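Local coordinates for membrane protein, putative (Geobacter sulfurreducens PCA, PDB 2QYB), which is a putative membrane protein that may act in solute transport and as a phosphatase, represented here by its GAF domain, whose own role is not established, at residues Gly47-Arg52 with Phe123-Val128. Numbering follows the deposited sequence.
Sequences GVLRVR and FGILSV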
loop_
_atom_site.group_PDB
_atom_site.type_symbol
_atom_site.label_atom_id
_atom_site.label_comp_id
_atom_site.label_asym_id
_atom_site.label_seq_id
_atom_site.Cartn_x
_atom_site.Cartn_y
_atom_site.Cartn_z
ATOM N N GLY A 47 2.416 -15.765 -15.487
ATOM C CA GLY A 47 1.234 -15.242 -16.208
ATOM C C GLY A 47 -0.045 -14.947 -15.403
ATOM O O GLY A 47 -1.061 -14.584 -15.997
ATOM N N VAL A 48 -0.026 -15.116 -14.076
ATOM C CA VAL A 48 -1.177 -14.768 -13.235
ATOM C C VAL A 48 -1.258 -13.219 -13.017
ATOM O O VAL A 48 -0.239 -12.555 -12.794
ATOM C CB VAL A 48 -1.087 -15.511 -11.848
ATOM C CG1 VAL A 48 -2.256 -15.119 -10.894
ATOM C CG2 VAL A 48 -1.001 -17.007 -12.037
ATOM N N LEU A 49 -2.473 -12.670 -13.084
ATOM C CA LEU A 49 -2.740 -11.258 -12.756
ATOM C C LEU A 49 -2.828 -11.081 -11.237
ATOM O O LEU A 49 -3.849 -11.387 -10.608
ATOM C CB LEU A 49 -4.025 -10.755 -13.420
ATOM C CG LEU A 49 -3.938 -10.387 -14.907
ATOM C CD1 LEU A 49 -5.331 -10.136 -15.448
ATOM C CD2 LEU A 49 -3.035 -9.154 -15.142
ATOM N N ARG A 50 -1.724 -10.611 -10.664
ATOM C CA ARG A 50 -1.578 -10.451 -9.249
ATOM C C ARG A 50 -1.967 -9.034 -8.851
ATOM O O ARG A 50 -1.488 -8.059 -9.455
ATOM C CB ARG A 50 -0.117 -10.692 -8.855
ATOM C CG ARG A 50 0.432 -12.115 -9.104
ATOM C CD ARG A 50 0.079 -13.129 -8.028
ATOM N NE ARG A 50 0.122 -12.549 -6.681
ATOM C CZ ARG A 50 1.163 -12.552 -5.829
ATOM N NH1 ARG A 50 1.033 -11.944 -4.649
ATOM N NH2 ARG A 50 2.329 -13.124 -6.132
ATOM N N VAL A 51 -2.773 -8.925 -7.797
ATOM C CA VAL A 51 -3.028 -7.630 -7.144
ATOM C C VAL A 51 -1.752 -7.006 -6.561
ATOM O O VAL A 51 -1.085 -7.583 -5.664
ATOM C CB VAL A 51 -4.050 -7.728 -6.010
ATOM C CG1 VAL A 51 -4.228 -6.355 -5.371
ATOM C CG2 VAL A 51 -5.371 -8.320 -6.539
ATOM N N ARG A 52 -1.402 -5.835 -7.119
ATOM C CA ARG A 52 -0.193 -5.112 -6.715
ATOM C C ARG A 52 -0.483 -3.742 -6.104
ATOM O O ARG A 52 0.369 -3.179 -5.478
ATOM C CB ARG A 52 0.746 -4.967 -7.917
ATOM C CG ARG A 52 1.234 -6.298 -8.495
ATOM C CD ARG A 52 1.698 -7.269 -7.394
ATOM N NE ARG A 52 2.532 -8.337 -7.905
ATOM C CZ ARG A 52 3.136 -9.240 -7.151
ATOM N NH1 ARG A 52 3.004 -9.200 -5.843
ATOM N NH2 ARG A 52 3.885 -10.190 -7.705
ATOM N N PHE A 123 0.320 -5.849 -19.907
ATOM C CA PHE A 123 0.972 -6.541 -18.813
ATOM C C PHE A 123 0.267 -6.414 -17.457
ATOM O O PHE A 123 0.806 -6.858 -16.432
ATOM C CB PHE A 123 2.454 -6.162 -18.723
ATOM C CG PHE A 123 2.728 -4.692 -18.605
ATOM C CD1 PHE A 123 3.300 -3.998 -19.667
ATOM C CD2 PHE A 123 2.500 -4.022 -17.434
ATOM C CE1 PHE A 123 3.594 -2.654 -19.565
ATOM C CE2 PHE A 123 2.800 -2.676 -17.333
ATOM C CZ PHE A 123 3.335 -2.001 -18.393
ATOM N N GLY A 124 -0.948 -5.859 -17.502
ATOM C CA GLY A 124 -1.829 -5.728 -16.362
ATOM C C GLY A 124 -3.212 -5.186 -16.698
ATOM O O GLY A 124 -3.517 -4.894 -17.850
ATOM N N ILE A 125 -4.048 -5.088 -15.657
ATOM C CA ILE A 125 -5.388 -4.506 -15.712
ATOM C C ILE A 125 -5.604 -3.447 -14.599
ATOM O O ILE A 125 -5.264 -3.648 -13.473
ATOM C CB ILE A 125 -6.464 -5.603 -15.593
ATOM C CG1 ILE A 125 -6.402 -6.534 -16.825
ATOM C CG2 ILE A 125 -7.846 -5.009 -15.524
ATOM C CD1 ILE A 125 -6.770 -5.864 -18.204
ATOM N N LEU A 126 -6.158 -2.319 -14.968
ATOM C CA LEU A 126 -6.662 -1.363 -14.046
ATOM C C LEU A 126 -8.165 -1.606 -13.966
ATOM O O LEU A 126 -8.833 -1.446 -14.960
ATOM C CB LEU A 126 -6.359 0.071 -14.549
ATOM C CG LEU A 126 -7.104 1.202 -13.850
ATOM C CD1 LEU A 126 -6.739 1.201 -12.332
ATOM C CD2 LEU A 126 -6.924 2.619 -14.552
ATOM N N SER A 127 -8.666 -2.012 -12.795
ATOM C CA SER A 127 -10.089 -2.310 -12.564
ATOM C C SER A 127 -10.650 -1.256 -11.640
ATOM O O SER A 127 -10.037 -0.960 -10.626
ATOM C CB SER A 127 -10.279 -3.683 -11.885
ATOM O OG SER A 127 -9.508 -4.716 -12.523
ATOM N N VAL A 128 -11.820 -0.712 -11.945
ATOM C CA VAL A 128 -12.426 0.326 -11.091
ATOM C C VAL A 128 -13.921 0.118 -10.879
ATOM O O VAL A 128 -14.643 -0.300 -11.766
ATOM C CB VAL A 128 -12.190 1.734 -11.691
ATOM C CG1 VAL A 128 -10.697 1.982 -11.857
ATOM C CG2 VAL A 128 -12.865 1.880 -13.058
#
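L49 reaches across strand 37-43 to touch G124 and I125. Its strand, 49-56, and strand 124-130 are not neighbours in the sheet; 37-43 runs between them. At CB the L49 side chain already heads toward the other strand. CG sits anti to the carbonyl carbon (chi1 -79°), and the fork then splits over two residues. L49 CD2 lies against the backbone of G124, 3.8 Å from G124 CA. L49 CD1 meets I125 CG1 at 4.0 Å, and the two side chains cross at a slant. The contact is small and wholly apolar. About 100 Å² is buried between the segments, and all three residues lie inside the protein. L49 also rests on R41 and V43 of the strand between, while I125 packs on I75, A78 and F79 of helix 74-81. L49 meets the G124 half of a classic beta bulge, formed by F123 and G124 opposite I115. R50 forms a salt bridge with D66, and R52 one with D17 of the second subunit. The arrangement belongs to the central antiparallel sheet of the GAF fold, ordered 49-56, 37-43, 124-130, 109-115, 85-87, where L49 of 49-56, outermost within this chain, spans 37-43 to meet 124-130.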